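Local coordinates for NAD(P)H dehydrogenase (quinone) (Deinococcus radiodurans, PDB 1YDG), which uses FMN to catalyse the oxidation of NADH or NADPH by quinones, yielding quinols, and works as a homotetramer, at residues P87-I101 with G129-T141. Sequence-based numbering, arbitrary orientation.
Sequences PTRFGGATSQMRAFI and GGQETTLQTLYMT
Hydroxyl-to-hydroxyl bonding joins segment 87-93 to the start of helix 131-144: T88 OG1 donates to T134 OG1 at 2.6 Å. The T88 chi1 of -165° turns OG1 to the helix, while CG2 lies against G129 O. T134 OG1 in turn donates to G130 O, approaching from above the carbonyl plane; G130 O also accepts T134 N, so this chain of two hydroxyl bonds ends on the helix N-cap residue. The T133 hydroxyl lies 2.9 Å from G91 O, but G130 O competes for the same proton, and Y167 of a neighbouring subunit also bonds to it. G91 CA comes within 4.0 Å of G130 CA, an approach made possible by the absence of side chains, both residues having positive phi.

A water extends the polar network, accepting from A93 N and R98 NH1 and donating to T137 OG1 at 2.5 Å. Bent at chi2 and chi3, the R98 chain brings NH2 to T141 OG1 (3.2 Å, 141° at the hydrogen); the same hydroxyl also bonds to F90 O of a neighbouring subunit. I101 CD1 sits over one face of the R98 guanidinium, offset toward the rim.

Apolar contact centres on L138 CD2, which meets A93 CB at 4.0 Å, M97 CG and I101 CD1. I101 CG2 and T141 CG2 meet tip to tip.

The arrangement belongs to the flavodoxin-like fold: T88, R89, F90 and G129 bind FMN. The axes of 95-101 and 131-141 approach to 12.6 Å, at 4° to each other, with M97 and I101 packing on strand 81-89 and T134 on strand 117-124.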
ATOM      1  N   PRO B  87      -7.294  -3.852  15.452  1.00 13.72           N
ATOM      2  CA  PRO B  87      -8.118  -4.603  14.505  1.00 14.41           C
ATOM      3  C   PRO B  87      -8.258  -3.798  13.228  1.00 14.91           C
ATOM      4  O   PRO B  87      -8.096  -2.572  13.231  1.00 14.65           O
ATOM      5  CB  PRO B  87      -9.471  -4.757  15.211  1.00 14.50           C
ATOM      6  CG  PRO B  87      -9.465  -3.761  16.334  1.00 14.27           C
ATOM      7  CD  PRO B  87      -8.060  -3.355  16.611  1.00 13.71           C
ATOM      8  N   THR B  88      -8.519  -4.478  12.127  1.00 15.89           N
ATOM      9  CA  THR B  88      -8.741  -3.772  10.871  1.00 16.48           C
ATOM     10  C   THR B  88     -10.115  -3.139  10.845  1.00 16.87           C
ATOM     11  O   THR B  88     -11.069  -3.723  11.359  1.00 16.76           O
ATOM     12  CB  THR B  88      -8.611  -4.697   9.661  1.00 16.72           C
ATOM     13  OG1 THR B  88      -8.500  -3.903   8.478  1.00 18.46           O
ATOM     14  CG2 THR B  88      -9.841  -5.572   9.515  1.00 18.80           C
ATOM     15  N   ARG B  89     -10.198  -1.927  10.287  1.00 17.28           N
ATOM     16  CA  ARG B  89     -11.461  -1.323   9.851  1.00 17.11           C
ATOM     17  C   ARG B  89     -11.346  -0.966   8.377  1.00 16.67           C
ATOM     18  O   ARG B  89     -10.650  -0.022   8.030  1.00 16.74           O
ATOM     19  CB  ARG B  89     -11.764  -0.014  10.592  1.00 17.75           C
ATOM     20  CG  ARG B  89     -11.988  -0.140  12.060  1.00 20.01           C
ATOM     21  CD  ARG B  89     -13.308  -0.785  12.407  1.00 21.18           C
ATOM     22  NE  ARG B  89     -13.443  -0.838  13.856  1.00 21.32           N
ATOM     23  CZ  ARG B  89     -13.140  -1.885  14.619  1.00 20.71           C
ATOM     24  NH1 ARG B  89     -12.702  -3.033  14.102  1.00 20.77           N
ATOM     25  NH2 ARG B  89     -13.293  -1.777  15.924  1.00 22.21           N
ATOM     26  N   PHE B  90     -12.053  -1.688   7.518  1.00 16.89           N
ATOM     27  CA  PHE B  90     -11.976  -1.490   6.059  1.00 16.71           C
ATOM     28  C   PHE B  90     -10.526  -1.377   5.562  1.00 16.11           C
ATOM     29  O   PHE B  90     -10.192  -0.481   4.777  1.00 16.39           O
ATOM     30  CB  PHE B  90     -12.782  -0.257   5.618  1.00 17.67           C
ATOM     31  CG  PHE B  90     -14.218  -0.224   6.135  1.00 17.25           C
ATOM     32  CD1 PHE B  90     -15.120  -1.194   5.765  1.00 18.03           C
ATOM     33  CD2 PHE B  90     -14.632   0.768   7.011  1.00 19.65           C
ATOM     34  CE1 PHE B  90     -16.429  -1.172   6.232  1.00 19.18           C
ATOM     35  CE2 PHE B  90     -15.944   0.805   7.493  1.00 19.46           C
ATOM     36  CZ  PHE B  90     -16.840  -0.166   7.101  1.00 19.82           C
ATOM     37  N   GLY B  91      -9.660  -2.239   6.064  1.00 15.36           N
ATOM     38  CA  GLY B  91      -8.280  -2.309   5.569  1.00 15.28           C
ATOM     39  C   GLY B  91      -7.330  -1.246   6.082  1.00 15.51           C
ATOM     40  O   GLY B  91      -6.203  -1.146   5.589  1.00 16.46           O
ATOM     41  N   GLY B  92      -7.783  -0.460   7.060  1.00 14.63           N
ATOM     42  CA  GLY B  92      -6.947   0.496   7.778  1.00 14.68           C
ATOM     43  C   GLY B  92      -7.053   0.240   9.275  1.00 14.49           C
ATOM     44  O   GLY B  92      -7.761  -0.666   9.724  1.00 14.92           O
ATOM     45  N   ALA B  93      -6.315   1.000  10.063  1.00 14.12           N
ATOM     46  CA  ALA B  93      -6.440   0.881  11.500  1.00 13.83           C
ATOM     47  C   ALA B  93      -7.746   1.550  11.970  1.00 13.42           C
ATOM     48  O   ALA B  93      -8.337   2.340  11.261  1.00 12.88           O
ATOM     49  CB  ALA B  93      -5.226   1.489  12.187  1.00 14.12           C
ATOM     50  N   THR B  94      -8.188   1.218  13.176  1.00 12.62           N
ATOM     51  CA  THR B  94      -9.337   1.883  13.760  1.00 12.47           C
ATOM     52  C   THR B  94      -9.087   3.371  13.946  1.00 11.99           C
ATOM     53  O   THR B  94      -7.953   3.798  14.187  1.00 12.33           O
ATOM     54  CB  THR B  94      -9.672   1.309  15.141  1.00 12.25           C
ATOM     55  OG1 THR B  94      -8.535   1.462  16.003  1.00 11.51           O
ATOM     56  CG2 THR B  94     -10.067  -0.167  15.036  1.00 12.69           C
ATOM     57  N   SER B  95     -10.157   4.156  13.908  1.00 12.00           N
ATOM     58  CA  SER B  95     -10.063   5.578  14.234  1.00 12.53           C
ATOM     59  C   SER B  95      -9.472   5.793  15.630  1.00 12.46           C
ATOM     60  O   SER B  95      -8.781   6.777  15.861  1.00 12.08           O
ATOM     61  CB  SER B  95     -11.428   6.271  14.125  1.00 12.78           C
ATOM     62  OG  SER B  95     -12.366   5.688  15.004  1.00 14.20           O
ATOM     63  N   GLN B  96      -9.697   4.850  16.543  1.00 12.56           N
ATOM     64  CA  GLN B  96      -9.208   4.998  17.910  1.00 12.91           C
ATOM     65  C   GLN B  96      -7.672   4.969  17.904  1.00 12.88           C
ATOM     66  O   GLN B  96      -7.010   5.792  18.555  1.00 13.34           O
ATOM     67  CB  GLN B  96      -9.794   3.908  18.828  1.00 13.03           C
ATOM     68  CG  GLN B  96     -11.302   4.035  19.099  1.00 12.28           C
ATOM     69  CD  GLN B  96     -12.183   3.195  18.164  1.00 13.19           C
ATOM     70  OE1 GLN B  96     -11.805   2.903  17.023  1.00 14.72           O
ATOM     71  NE2 GLN B  96     -13.361   2.794  18.658  1.00 10.92           N
ATOM     72  N   MET B  97      -7.102   4.042  17.137  1.00 12.59           N
ATOM     73  CA  MET B  97      -5.671   3.967  16.992  1.00 12.19           C
ATOM     74  C   MET B  97      -5.164   5.204  16.256  1.00 11.99           C
ATOM     75  O   MET B  97      -4.206   5.832  16.695  1.00 12.09           O
ATOM     76  CB  MET B  97      -5.265   2.682  16.269  1.00 12.64           C
ATOM     77  CG  MET B  97      -3.768   2.576  15.916  1.00 12.75           C
ATOM     78  SD  MET B  97      -2.642   2.559  17.308  1.00 14.74           S
ATOM     79  CE  MET B  97      -2.711   0.899  17.952  1.00 12.93           C
ATOM     80  N   ARG B  98      -5.806   5.572  15.153  1.00 11.90           N
ATOM     81  CA  ARG B  98      -5.394   6.801  14.450  1.00 12.06           C
ATOM     82  C   ARG B  98      -5.501   8.040  15.351  1.00 11.78           C
ATOM     83  O   ARG B  98      -4.693   8.934  15.237  1.00 11.89           O
ATOM     84  CB  ARG B  98      -6.190   7.036  13.175  1.00 11.43           C
ATOM     85  CG  ARG B  98      -6.083   5.938  12.109  1.00 13.59           C
ATOM     86  CD  ARG B  98      -4.674   5.515  11.756  1.00 13.54           C
ATOM     87  NE  ARG B  98      -3.818   6.622  11.324  1.00 14.00           N
ATOM     88  CZ  ARG B  98      -2.638   6.483  10.718  1.00 15.25           C
ATOM     89  NH1 ARG B  98      -2.159   5.274  10.417  1.00 16.61           N
ATOM     90  NH2 ARG B  98      -1.938   7.559  10.384  1.00 15.36           N
ATOM     91  N   ALA B  99      -6.520   8.112  16.201  1.00 11.93           N
ATOM     92  CA  ALA B  99      -6.649   9.249  17.122  1.00 12.18           C
ATOM     93  C   ALA B  99      -5.436   9.342  18.020  1.00 12.67           C
ATOM     94  O   ALA B  99      -4.933  10.436  18.246  1.00 12.93           O
ATOM     95  CB  ALA B  99      -7.909   9.148  17.947  1.00 12.49           C
ATOM     96  N   PHE B 100      -4.963   8.186  18.511  1.00 12.73           N
ATOM     97  CA  PHE B 100      -3.753   8.118  19.301  1.00 12.17           C
ATOM     98  C   PHE B 100      -2.557   8.602  18.496  1.00 12.27           C
ATOM     99  O   PHE B 100      -1.787   9.432  18.944  1.00 10.85           O
ATOM    100  CB  PHE B 100      -3.477   6.695  19.800  1.00 12.02           C
ATOM    101  CG  PHE B 100      -2.174   6.583  20.510  1.00 12.69           C
ATOM    102  CD1 PHE B 100      -1.951   7.299  21.690  1.00 12.32           C
ATOM    103  CD2 PHE B 100      -1.147   5.836  19.986  1.00 12.29           C
ATOM    104  CE1 PHE B 100      -0.714   7.230  22.343  1.00 11.46           C
ATOM    105  CE2 PHE B 100       0.068   5.779  20.615  1.00 12.20           C
ATOM    106  CZ  PHE B 100       0.289   6.473  21.792  1.00 11.71           C
ATOM    107  N   ILE B 101      -2.396   8.052  17.294  1.00 12.96           N
ATOM    108  CA  ILE B 101      -1.321   8.455  16.388  1.00 12.65           C
ATOM    109  C   ILE B 101      -1.323   9.984  16.171  1.00 13.13           C
ATOM    110  O   ILE B 101      -0.274  10.623  16.190  1.00 12.68           O
ATOM    111  CB  ILE B 101      -1.429   7.671  15.040  1.00 12.49           C
ATOM    112  CG1 ILE B 101      -1.000   6.216  15.254  1.00 11.67           C
ATOM    113  CG2 ILE B 101      -0.605   8.334  13.948  1.00 12.61           C
ATOM    114  CD1 ILE B 101      -1.401   5.274  14.127  1.00 12.21           C
ATOM    115  N   GLY B 129      -9.272 -10.251   5.120  1.00 27.88           N
ATOM    116  CA  GLY B 129     -10.148  -9.092   5.202  1.00 26.29           C
ATOM    117  C   GLY B 129      -9.480  -7.766   5.545  1.00 24.44           C
ATOM    118  O   GLY B 129     -10.051  -6.973   6.269  1.00 22.66           O
ATOM    119  N   GLY B 130      -8.258  -7.549   5.062  1.00 23.22           N
ATOM    120  CA  GLY B 130      -7.615  -6.237   5.110  1.00 23.11           C
ATOM    121  C   GLY B 130      -6.505  -6.119   6.127  1.00 22.33           C
ATOM    122  O   GLY B 130      -5.924  -5.044   6.296  1.00 22.64           O
ATOM    123  N   GLN B 131      -6.211  -7.227   6.794  1.00 21.44           N
ATOM    124  CA  GLN B 131      -5.145  -7.308   7.752  1.00 21.20           C
ATOM    125  C   GLN B 131      -3.807  -6.791   7.201  1.00 20.67           C
ATOM    126  O   GLN B 131      -3.152  -5.974   7.853  1.00 19.23           O
ATOM    127  CB  GLN B 131      -4.945  -8.753   8.217  1.00 21.74           C
ATOM    128  CG  GLN B 131      -6.032  -9.313   9.134  1.00 24.20           C
ATOM    129  CD  GLN B 131      -6.962 -10.274   8.417  1.00 27.04           C
ATOM    130  OE1 GLN B 131      -7.460  -9.970   7.318  1.00 28.71           O
ATOM    131  NE2 GLN B 131      -7.230 -11.425   9.040  1.00 25.35           N
ATOM    132  N   GLU B 132      -3.404  -7.278   6.024  1.00 18.82           N
ATOM    133  CA  GLU B 132      -2.110  -6.916   5.469  1.00 18.92           C
ATOM    134  C   GLU B 132      -2.047  -5.432   5.205  1.00 17.27           C
ATOM    135  O   GLU B 132      -1.053  -4.792   5.513  1.00 16.08           O
ATOM    136  CB  GLU B 132      -1.807  -7.677   4.174  1.00 18.47           C
ATOM    137  CG  GLU B 132      -1.557  -9.131   4.406  1.00 18.93           C
ATOM    138  CD  GLU B 132      -1.161  -9.900   3.153  1.00 19.87           C
ATOM    139  OE1 GLU B 132      -0.906 -11.098   3.318  1.00 26.37           O
ATOM    140  OE2 GLU B 132      -1.073  -9.347   2.037  1.00 16.90           O
ATOM    141  N   THR B 133      -3.118  -4.870   4.663  1.00 16.05           N
ATOM    142  CA  THR B 133      -3.101  -3.452   4.397  1.00 15.53           C
ATOM    143  C   THR B 133      -3.080  -2.669   5.732  1.00 14.87           C
ATOM    144  O   THR B 133      -2.435  -1.625   5.810  1.00 14.29           O
ATOM    145  CB  THR B 133      -4.198  -3.014   3.424  1.00 15.83           C
ATOM    146  OG1 THR B 133      -5.486  -3.373   3.937  1.00 18.04           O
ATOM    147  CG2 THR B 133      -3.991  -3.688   2.034  1.00 17.10           C
ATOM    148  N   THR B 134      -3.715  -3.204   6.780  1.00 14.11           N
ATOM    149  CA  THR B 134      -3.767  -2.516   8.081  1.00 13.37           C
ATOM    150  C   THR B 134      -2.376  -2.427   8.635  1.00 12.33           C
ATOM    151  O   THR B 134      -1.970  -1.371   9.108  1.00 11.28           O
ATOM    152  CB  THR B 134      -4.668  -3.227   9.099  1.00 13.67           C
ATOM    153  OG1 THR B 134      -6.006  -3.303   8.586  1.00 15.71           O
ATOM    154  CG2 THR B 134      -4.688  -2.492  10.439  1.00 14.20           C
ATOM    155  N   LEU B 135      -1.630  -3.531   8.553  1.00 11.68           N
ATOM    156  CA  LEU B 135      -0.244  -3.534   8.986  1.00 12.39           C
ATOM    157  C   LEU B 135       0.587  -2.540   8.160  1.00 12.38           C
ATOM    158  O   LEU B 135       1.344  -1.732   8.712  1.00 12.24           O
ATOM    159  CB  LEU B 135       0.338  -4.937   8.880  1.00 12.06           C
ATOM    160  CG  LEU B 135      -0.360  -5.984   9.755  1.00 11.79           C
ATOM    161  CD1 LEU B 135       0.084  -7.371   9.372  1.00 11.79           C
ATOM    162  CD2 LEU B 135      -0.068  -5.717  11.243  1.00 10.43           C
ATOM    163  N   GLN B 136       0.452  -2.605   6.844  1.00 12.84           N
ATOM    164  CA  GLN B 136       1.154  -1.692   5.951  1.00 12.97           C
ATOM    165  C   GLN B 136       0.944  -0.223   6.337  1.00 12.59           C
ATOM    166  O   GLN B 136       1.901   0.540   6.413  1.00 11.46           O
ATOM    167  CB  GLN B 136       0.696  -1.895   4.513  1.00 13.30           C
ATOM    168  CG  GLN B 136       1.249  -0.855   3.523  1.00 14.73           C
ATOM    169  CD  GLN B 136       0.757  -1.087   2.069  1.00 15.04           C
ATOM    170  OE1 GLN B 136      -0.418  -0.861   1.737  1.00 20.71           O
ATOM    171  NE2 GLN B 136       1.665  -1.506   1.213  1.00 15.44           N
ATOM    172  N   THR B 137      -0.303   0.175   6.558  1.00 12.44           N
ATOM    173  CA  THR B 137      -0.585   1.571   6.918  1.00 13.20           C
ATOM    174  C   THR B 137       0.126   1.961   8.212  1.00 12.90           C
ATOM    175  O   THR B 137       0.582   3.101   8.368  1.00 13.72           O
ATOM    176  CB  THR B 137      -2.082   1.858   7.061  1.00 13.90           C
ATOM    177  OG1 THR B 137      -2.633   1.080   8.127  1.00 17.09           O
ATOM    178  CG2 THR B 137      -2.824   1.522   5.794  1.00 15.05           C
ATOM    179  N   LEU B 138       0.246   1.007   9.126  1.00 12.43           N
ATOM    180  CA  LEU B 138       0.922   1.250  10.409  1.00 12.18           C
ATOM    181  C   LEU B 138       2.437   1.385  10.252  1.00 11.73           C
ATOM    182  O   LEU B 138       3.062   2.251  10.889  1.00 10.26           O
ATOM    183  CB  LEU B 138       0.563   0.148  11.410  1.00 11.63           C
ATOM    184  CG  LEU B 138      -0.896   0.169  11.893  1.00 12.72           C
ATOM    185  CD1 LEU B 138      -1.176  -1.032  12.787  1.00 12.71           C
ATOM    186  CD2 LEU B 138      -1.254   1.490  12.634  1.00 12.48           C
ATOM    187  N   TYR B 139       3.027   0.547   9.397  1.00 11.35           N
ATOM    188  CA  TYR B 139       4.445   0.677   9.101  1.00 12.02           C
ATOM    189  C   TYR B 139       4.739   1.979   8.370  1.00 12.51           C
ATOM    190  O   TYR B 139       5.749   2.639   8.694  1.00 11.78           O
ATOM    191  CB  TYR B 139       5.017  -0.524   8.315  1.00 10.73           C
ATOM    192  CG  TYR B 139       5.167  -1.771   9.157  1.00  9.74           C
ATOM    193  CD1 TYR B 139       6.216  -1.919  10.062  1.00  7.20           C
ATOM    194  CD2 TYR B 139       4.261  -2.813   9.042  1.00  9.63           C
ATOM    195  CE1 TYR B 139       6.331  -3.036  10.841  1.00  8.52           C
ATOM    196  CE2 TYR B 139       4.377  -3.954   9.838  1.00  9.89           C
ATOM    197  CZ  TYR B 139       5.412  -4.064  10.717  1.00  9.23           C
ATOM    198  OH  TYR B 139       5.519  -5.201  11.495  1.00 10.83           O
ATOM    199  N   MET B 140       3.885   2.356   7.405  1.00 13.19           N
ATOM    200  CA  MET B 140       4.114   3.608   6.657  1.00 14.47           C
ATOM    201  C   MET B 140       4.151   4.819   7.609  1.00 14.18           C
ATOM    202  O   MET B 140       5.014   5.688   7.481  1.00 13.31           O
ATOM    203  CB  MET B 140       3.083   3.849   5.559  1.00 15.30           C
ATOM    204  CG  MET B 140       3.101   2.855   4.384  1.00 20.47           C
ATOM    205  SD  MET B 140       4.691   2.482   3.595  1.00 29.02           S
ATOM    206  CE  MET B 140       5.093   0.949   4.413  1.00 28.81           C
ATOM    207  N   THR B 141       3.213   4.863   8.549  1.00 14.56           N
ATOM    208  CA  THR B 141       3.205   5.894   9.618  1.00 14.68           C
ATOM    209  C   THR B 141       4.510   5.933  10.405  1.00 14.12           C
ATOM    210  O   THR B 141       5.080   7.010  10.655  1.00 14.67           O
ATOM    211  CB  THR B 141       1.987   5.661  10.575  1.00 14.96           C
ATOM    212  OG1 THR B 141       0.797   6.059   9.888  1.00 17.59           O
ATOM    213  CG2 THR B 141       2.104   6.447  11.865  1.00 15.69           C
TER
HETATM  214  O   HOH W   1      -3.945   2.808   9.449  1.00 25.86           O